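Local structure of exotoxin type A (Streptococcus pyogenes phage T12, 1FNU) at residues A[98-103]-A[200-205]; A[102-107]-A[139-144]. The protein probably acts as a superantigen toxin, a phage-encoded streptococcal pyrogenic exotoxin also known as the scarlet fever toxin, and contributes to virulence. All coordinates share one frame; numbering follows the deposited sequence.

Contact 1 of 2, residues A[98-103]-A[200-205]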
ATOM      1  N   CYS A  98       7.222   7.963 -10.106  1.00 16.54           N
ATOM      2  CA  CYS A  98       8.451   7.255  -9.885  1.00 16.62           C
ATOM      3  C   CYS A  98       9.074   6.797 -11.172  1.00 16.66           C
ATOM      4  O   CYS A  98       8.392   6.510 -12.134  1.00 16.77           O
ATOM      5  CB  CYS A  98       8.225   6.011  -9.000  1.00 16.54           C
ATOM      6  SG  CYS A  98       7.862   6.243  -7.207  1.00 16.73           S
ATOM      7  N   ILE A  99      10.394   6.755 -11.159  1.00 16.88           N
ATOM      8  CA  ILE A  99      11.187   6.262 -12.277  1.00 17.14           C
ATOM      9  C   ILE A  99      12.391   5.441 -11.764  1.00 17.25           C
ATOM     10  O   ILE A  99      12.679   5.378 -10.571  1.00 17.26           O
ATOM     11  CB  ILE A  99      11.743   7.443 -13.186  1.00 17.05           C
ATOM     12  CG1 ILE A  99      12.751   8.380 -12.419  1.00 16.96           C
ATOM     13  CG2 ILE A  99      10.595   8.319 -13.733  1.00 17.14           C
ATOM     14  CD1 ILE A  99      13.559   9.300 -13.431  1.00 17.05           C
ATOM     15  N   TYR A 100      13.062   4.777 -12.697  1.00 17.51           N
ATOM     16  CA  TYR A 100      14.263   4.052 -12.379  1.00 17.81           C
ATOM     17  C   TYR A 100      15.306   4.737 -13.273  1.00 18.19           C
ATOM     18  O   TYR A 100      15.009   5.162 -14.415  1.00 18.05           O
ATOM     19  CB  TYR A 100      14.149   2.584 -12.709  1.00 17.67           C
ATOM     20  CG  TYR A 100      13.317   1.811 -11.703  1.00 17.56           C
ATOM     21  CD1 TYR A 100      13.868   1.288 -10.517  1.00 17.53           C
ATOM     22  CD2 TYR A 100      11.961   1.608 -11.951  1.00 17.52           C
ATOM     23  CE1 TYR A 100      13.062   0.569  -9.604  1.00 17.58           C
ATOM     24  CE2 TYR A 100      11.155   0.919 -11.079  1.00 17.39           C
ATOM     25  CZ  TYR A 100      11.683   0.410  -9.938  1.00 17.42           C
ATOM     26  OH  TYR A 100      10.856  -0.284  -9.160  1.00 17.69           O
ATOM     27  N   GLY A 101      16.487   4.922 -12.689  1.00 18.54           N
ATOM     28  CA  GLY A 101      17.569   5.602 -13.377  1.00 19.01           C
ATOM     29  C   GLY A 101      17.199   6.937 -13.983  1.00 19.34           C
ATOM     30  O   GLY A 101      16.580   7.790 -13.323  1.00 19.27           O
ATOM     31  N   GLY A 102      17.579   7.112 -15.257  1.00 19.76           N
ATOM     32  CA  GLY A 102      17.298   8.320 -16.031  1.00 20.32           C
ATOM     33  C   GLY A 102      18.035   9.604 -15.639  1.00 20.84           C
ATOM     34  O   GLY A 102      17.590  10.686 -15.931  1.00 20.63           O
ATOM     35  N   VAL A 103      19.158   9.470 -14.958  1.00 21.39           N
ATOM     36  CA  VAL A 103      19.883  10.627 -14.450  1.00 22.13           C
ATOM     37  C   VAL A 103      21.235  10.899 -15.124  1.00 22.73           C
ATOM     38  O   VAL A 103      22.057   9.992 -15.194  1.00 22.68           O
ATOM     39  CB  VAL A 103      20.182  10.384 -12.955  1.00 22.12           C
ATOM     40  CG1 VAL A 103      21.208  11.467 -12.425  1.00 22.19           C
ATOM     41  CG2 VAL A 103      18.867  10.397 -12.159  1.00 21.93           C
ATOM     42  N   ILE A 200      14.444  -2.424 -15.765  1.00 19.24           N
ATOM     43  CA  ILE A 200      15.514  -2.496 -16.789  1.00 19.59           C
ATOM     44  C   ILE A 200      16.311  -1.166 -16.854  1.00 19.81           C
ATOM     45  O   ILE A 200      17.413  -1.119 -17.418  1.00 19.84           O
ATOM     46  CB  ILE A 200      14.937  -2.799 -18.219  1.00 19.54           C
ATOM     47  CG1 ILE A 200      13.836  -1.779 -18.518  1.00 19.52           C
ATOM     48  CG2 ILE A 200      14.520  -4.331 -18.280  1.00 19.62           C
ATOM     49  CD1 ILE A 200      13.388  -1.656 -19.954  1.00 19.30           C
ATOM     50  N   TYR A 201      15.784  -0.093 -16.262  1.00 20.02           N
ATOM     51  CA  TYR A 201      16.460   1.222 -16.257  1.00 20.30           C
ATOM     52  C   TYR A 201      17.148   1.596 -14.951  1.00 20.79           C
ATOM     53  O   TYR A 201      17.752   2.712 -14.795  1.00 20.67           O
ATOM     54  CB  TYR A 201      15.445   2.346 -16.518  1.00 19.77           C
ATOM     55  CG  TYR A 201      14.736   2.162 -17.778  1.00 19.56           C
ATOM     56  CD1 TYR A 201      15.420   1.753 -18.924  1.00 19.39           C
ATOM     57  CD2 TYR A 201      13.347   2.423 -17.860  1.00 19.59           C
ATOM     58  CE1 TYR A 201      14.737   1.625 -20.133  1.00 19.27           C
ATOM     59  CE2 TYR A 201      12.662   2.307 -19.042  1.00 19.42           C
ATOM     60  CZ  TYR A 201      13.344   1.918 -20.183  1.00 19.31           C
ATOM     61  OH  TYR A 201      12.611   1.834 -21.342  1.00 19.09           O
ATOM     62  N   LYS A 202      17.018   0.697 -13.990  1.00 21.46           N
ATOM     63  CA  LYS A 202      17.583   0.977 -12.691  1.00 22.13           C
ATOM     64  C   LYS A 202      19.104   1.220 -12.678  1.00 22.66           C
ATOM     65  O   LYS A 202      19.586   2.021 -11.856  1.00 22.71           O
ATOM     66  CB  LYS A 202      17.256  -0.185 -11.721  1.00 22.13           C
ATOM     67  CG  LYS A 202      17.242   0.184 -10.245  1.00 22.31           C
ATOM     68  CD  LYS A 202      16.777  -1.012  -9.366  1.00 22.35           C
ATOM     69  CE  LYS A 202      17.921  -1.593  -8.472  1.00 22.52           C
ATOM     70  NZ  LYS A 202      18.237  -0.851  -7.245  1.00 21.99           N
ATOM     71  N   ASP A 203      19.852   0.568 -13.569  1.00 23.18           N
ATOM     72  CA  ASP A 203      21.309   0.706 -13.477  1.00 23.85           C
ATOM     73  C   ASP A 203      21.767   2.006 -14.098  1.00 24.22           C
ATOM     74  O   ASP A 203      22.935   2.256 -14.147  1.00 24.17           O
ATOM     75  CB  ASP A 203      22.070  -0.487 -14.081  1.00 24.15           C
ATOM     76  CG  ASP A 203      21.866  -0.650 -15.603  1.00 24.46           C
ATOM     77  OD1 ASP A 203      21.461   0.310 -16.335  1.00 24.67           O
ATOM     78  OD2 ASP A 203      22.154  -1.794 -16.084  1.00 24.93           O
ATOM     79  N   ASN A 204      20.803   2.804 -14.559  1.00 24.49           N
ATOM     80  CA  ASN A 204      21.067   4.129 -15.114  1.00 24.96           C
ATOM     81  C   ASN A 204      22.068   4.116 -16.237  1.00 25.38           C
ATOM     82  O   ASN A 204      22.766   5.093 -16.429  1.00 25.40           O
ATOM     83  CB  ASN A 204      21.575   5.002 -13.979  1.00 24.72           C
ATOM     84  CG  ASN A 204      21.391   6.466 -14.221  1.00 24.56           C
ATOM     85  OD1 ASN A 204      20.329   6.948 -14.646  1.00 24.32           O
ATOM     86  ND2 ASN A 204      22.434   7.218 -13.867  1.00 24.65           N
ATOM     87  N   GLU A 205      22.132   3.011 -16.979  1.00 26.00           N
ATOM     88  CA  GLU A 205      23.066   2.873 -18.102  1.00 26.61           C
ATOM     89  C   GLU A 205      23.066   4.114 -19.024  1.00 26.63           C
ATOM     90  O   GLU A 205      22.032   4.586 -19.488  1.00 26.50           O
ATOM     91  CB  GLU A 205      22.746   1.577 -18.870  1.00 27.25           C
ATOM     92  CG  GLU A 205      23.583   1.296 -20.073  1.00 28.43           C
ATOM     93  CD  GLU A 205      25.077   1.000 -19.778  1.00 28.95           C
ATOM     94  OE1 GLU A 205      25.782   1.879 -19.152  1.00 29.54           O
ATOM     95  OE2 GLU A 205      25.549  -0.117 -20.200  1.00 29.52           O
TER
HETATM   96  O   HOH W   1      18.107   4.782 -16.941  1.00 19.25           O
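Asn-204, the last residue of a type I turn spanning Tyr-201 to Asn-204, plugs its carboxamide into the backbone of Val-103. Its CB lies 4.1 Å from Gly-101 CA, where the strand carrying Cys-98 to Tyr-100 gives way to a glycine pair. CG stands anti to the backbone N (chi1 -158°), which carries the amide along the chain from Gly-101 to Val-103. There OD1 takes the Val-103 N-H on an in-plane lone pair, 2.8 Å from Val-103 N and nearly straight at 172°. At the other corner of the amide, ND2 donates to Val-103 O over 3.1 Å, more bent at 148°. The two bonds engage both polar atoms of the side chain and fix its rotation, while Met-67 and Phe-71 of helix 65-72 pack against it. Tyr-201 O closes the turn by accepting from Asn-204 N and also receives a CA-H...O contact from Gly-101 CA at 3.2 Å. A water accepts from Gly-102 N and donates to Tyr-201 O. Beside the strand end, Lys-202 crosses the Tyr-100 ring at a slant, its CG 3.6 Å from Tyr-100 CD1, before its NZ reaches the carbonyls of Leu-62 and Lys-63; Tyr-100 OH bonds Ser-195. Gly-101 and Gly-102, both at positive phi, interrupt the strand beside the turn. The chemistry implies a largely buried joint between the OB-fold and beta-grasp domains, in which one amide reads the N-H and C=O of a single residue much as a neighbouring strand would.

Contact 2 of 2, residues A[102-107]-A[139-144]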
ATOM      1  N   GLY A 102      17.579   7.112 -15.257  1.00 19.76           N
ATOM      2  CA  GLY A 102      17.298   8.320 -16.031  1.00 20.32           C
ATOM      3  C   GLY A 102      18.035   9.604 -15.639  1.00 20.84           C
ATOM      4  O   GLY A 102      17.590  10.686 -15.931  1.00 20.63           O
ATOM      5  N   VAL A 103      19.158   9.470 -14.958  1.00 21.39           N
ATOM      6  CA  VAL A 103      19.883  10.627 -14.450  1.00 22.13           C
ATOM      7  C   VAL A 103      21.235  10.899 -15.124  1.00 22.73           C
ATOM      8  O   VAL A 103      22.057   9.992 -15.194  1.00 22.68           O
ATOM      9  CB  VAL A 103      20.182  10.384 -12.955  1.00 22.12           C
ATOM     10  CG1 VAL A 103      21.208  11.467 -12.425  1.00 22.19           C
ATOM     11  CG2 VAL A 103      18.867  10.397 -12.159  1.00 21.93           C
ATOM     12  N   THR A 104      21.496  12.145 -15.518  1.00 23.58           N
ATOM     13  CA  THR A 104      22.773  12.460 -16.127  1.00 24.55           C
ATOM     14  C   THR A 104      23.237  13.809 -15.639  1.00 25.42           C
ATOM     15  O   THR A 104      22.431  14.689 -15.421  1.00 25.33           O
ATOM     16  CB  THR A 104      22.677  12.481 -17.650  1.00 24.43           C
ATOM     17  OG1 THR A 104      21.729  13.465 -18.038  1.00 24.31           O
ATOM     18  CG2 THR A 104      22.242  11.147 -18.147  1.00 24.52           C
ATOM     19  N   ASN A 105      24.548  13.989 -15.421  1.00 26.43           N
ATOM     20  CA  ASN A 105      24.959  15.300 -14.911  1.00 27.59           C
ATOM     21  C   ASN A 105      24.529  16.395 -15.858  1.00 28.20           C
ATOM     22  O   ASN A 105      24.538  16.210 -17.046  1.00 28.40           O
ATOM     23  CB  ASN A 105      26.489  15.397 -14.701  1.00 27.71           C
ATOM     24  CG  ASN A 105      27.016  14.401 -13.717  1.00 27.77           C
ATOM     25  OD1 ASN A 105      26.649  14.401 -12.548  1.00 28.11           O
ATOM     26  ND2 ASN A 105      27.886  13.541 -14.177  1.00 27.84           N
ATOM     27  N   HIS A 106      24.130  17.548 -15.356  1.00 29.12           N
ATOM     28  CA  HIS A 106      23.776  18.636 -16.263  1.00 29.98           C
ATOM     29  C   HIS A 106      25.013  19.313 -16.912  1.00 30.69           C
ATOM     30  O   HIS A 106      25.077  19.442 -18.136  1.00 30.70           O
ATOM     31  CB  HIS A 106      22.942  19.712 -15.550  1.00 29.99           C
ATOM     32  CG  HIS A 106      22.406  20.758 -16.476  1.00 30.13           C
ATOM     33  ND1 HIS A 106      23.096  21.913 -16.797  1.00 30.24           N
ATOM     34  CD2 HIS A 106      21.286  20.775 -17.240  1.00 30.16           C
ATOM     35  CE1 HIS A 106      22.421  22.591 -17.712  1.00 30.16           C
ATOM     36  NE2 HIS A 106      21.318  21.922 -17.998  1.00 30.16           N
ATOM     37  N   GLU A 107      25.990  19.731 -16.090  1.00 31.52           N
ATOM     38  CA  GLU A 107      27.218  20.473 -16.540  1.00 32.37           C
ATOM     39  C   GLU A 107      27.911  20.038 -17.847  1.00 32.70           C
ATOM     40  O   GLU A 107      28.541  18.996 -17.852  1.00 32.78           O
ATOM     41  CB  GLU A 107      28.279  20.415 -15.411  1.00 32.70           C
ATOM     42  CG  GLU A 107      29.036  21.750 -15.112  1.00 33.31           C
ATOM     43  CD  GLU A 107      29.951  21.616 -13.877  1.00 33.55           C
ATOM     44  OE1 GLU A 107      30.942  20.841 -13.953  1.00 33.75           O
ATOM     45  OE2 GLU A 107      29.658  22.258 -12.826  1.00 33.89           O
ATOM     46  N   MET A 139      26.142  12.492 -23.237  1.00 29.44           N
ATOM     47  CA  MET A 139      26.022  11.198 -22.594  1.00 28.81           C
ATOM     48  C   MET A 139      24.517  11.089 -22.223  1.00 28.24           C
ATOM     49  O   MET A 139      23.970  11.841 -21.366  1.00 28.22           O
ATOM     50  CB  MET A 139      26.919  11.073 -21.342  1.00 29.26           C
ATOM     51  CG  MET A 139      28.437  11.071 -21.550  1.00 29.69           C
ATOM     52  SD  MET A 139      29.299   9.810 -22.590  1.00 30.66           S
ATOM     53  CE  MET A 139      29.059   8.153 -21.894  1.00 30.09           C
ATOM     54  N   VAL A 140      23.850  10.158 -22.887  1.00 27.31           N
ATOM     55  CA  VAL A 140      22.408   9.996 -22.690  1.00 26.38           C
ATOM     56  C   VAL A 140      22.092   8.660 -22.080  1.00 25.69           C
ATOM     57  O   VAL A 140      22.812   7.689 -22.355  1.00 25.56           O
ATOM     58  CB  VAL A 140      21.742  10.028 -24.030  1.00 26.38           C
ATOM     59  CG1 VAL A 140      22.028  11.321 -24.649  1.00 26.47           C
ATOM     60  CG2 VAL A 140      22.332   9.007 -24.913  1.00 26.27           C
ATOM     61  N   THR A 141      21.057   8.567 -21.252  1.00 24.78           N
ATOM     62  CA  THR A 141      20.769   7.230 -20.739  1.00 24.06           C
ATOM     63  C   THR A 141      20.162   6.387 -21.845  1.00 23.53           C
ATOM     64  O   THR A 141      19.567   6.907 -22.743  1.00 23.33           O
ATOM     65  CB  THR A 141      19.774   7.187 -19.522  1.00 23.97           C
ATOM     66  OG1 THR A 141      18.465   7.531 -19.959  1.00 23.85           O
ATOM     67  CG2 THR A 141      20.227   8.152 -18.406  1.00 23.83           C
ATOM     68  N   ALA A 142      20.396   5.072 -21.792  1.00 23.25           N
ATOM     69  CA  ALA A 142      19.788   4.132 -22.751  1.00 22.83           C
ATOM     70  C   ALA A 142      18.222   4.346 -22.599  1.00 22.52           C
ATOM     71  O   ALA A 142      17.437   4.350 -23.583  1.00 22.47           O
ATOM     72  CB  ALA A 142      20.175   2.703 -22.344  1.00 22.85           C
ATOM     73  N   GLN A 143      17.791   4.538 -21.351  1.00 21.90           N
ATOM     74  CA  GLN A 143      16.393   4.767 -21.120  1.00 21.36           C
ATOM     75  C   GLN A 143      15.816   5.850 -22.054  1.00 21.02           C
ATOM     76  O   GLN A 143      14.767   5.678 -22.747  1.00 20.95           O
ATOM     77  CB  GLN A 143      16.148   5.153 -19.622  1.00 21.12           C
ATOM     78  CG  GLN A 143      14.648   5.294 -19.274  1.00 20.69           C
ATOM     79  CD  GLN A 143      14.338   5.650 -17.860  1.00 20.43           C
ATOM     80  OE1 GLN A 143      15.224   5.874 -17.045  1.00 20.42           O
ATOM     81  NE2 GLN A 143      13.056   5.736 -17.551  1.00 20.43           N
ATOM     82  N   GLU A 144      16.456   6.995 -22.076  1.00 20.55           N
ATOM     83  CA  GLU A 144      15.904   8.037 -22.903  1.00 20.41           C
ATOM     84  C   GLU A 144      15.760   7.624 -24.401  1.00 20.06           C
ATOM     85  O   GLU A 144      14.749   7.896 -25.089  1.00 19.77           O
ATOM     86  CB  GLU A 144      16.753   9.313 -22.761  1.00 20.70           C
ATOM     87  CG  GLU A 144      16.564  10.297 -23.866  1.00 21.27           C
ATOM     88  CD  GLU A 144      17.356  11.617 -23.654  1.00 21.67           C
ATOM     89  OE1 GLU A 144      17.867  11.848 -22.534  1.00 21.83           O
ATOM     90  OE2 GLU A 144      17.440  12.439 -24.610  1.00 21.79           O
TER
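Thr-104 and Thr-141 meet methyl to methyl where the OB-fold strand 96-105 passes the short strand 139-141 of the beta-grasp domain. Thr-104 CG2 lies 3.6 Å from Thr-141 CG2 and 3.7 Å from Met-139 O, and Thr-141 CG2 also rests 3.8 Å from Gly-102 CA. Gln-143, from the first turn of helix 142-157, also touches Gly-102 with the end of its extended side chain. The strands run nearly antiparallel, at 167°, but their axes stay 7.1 Å apart, too far for a ladder of backbone bonds, so side chains fill the interface. Each strand finds its backbone partners on other strands: Thr-104 pairs with Asp-77 of strand 75-80, and Val-140 with Leu-207 of strand 206-208. In the next shell, Lys-137 and Asp-77 add further packing around Thr-104, and Thr-206 touches Thr-141. The N-cap role of Thr-141 is consistent with where its methyl points. With OG1 between its backbone N and carbonyl carbon (chi1 70°), the hydroxyl is turned to the helix start and CG2 to the opposing strand. Thr-141 OG1 accepts from Glu-144 N at 3.0 Å, with an angle of 159° at the hydrogen.

In the fold
From the N terminus, the chain builds most of the OB-fold before it reaches strand 96-105, where both contacts begin, contact 1 at 98-103 and contact 2 at 102-107, sharing Gly-102 and Val-103. It then runs through strands 110-123 and 126-135 to 139-144, where contact 2 closes the shorter loop. After helix 142-157 and the later strands, the chain returns at 200-205 to close contact 1. The loop of contact 2 therefore nests inside that of contact 1. The two returning segments also meet: Glu-205 O and Ala-142 N, 2.9 Å apart, probably form a hydrogen bond. Together the contacts, with centres about 9 Å apart, tie one OB-fold strand to two parts of the beta-grasp domain.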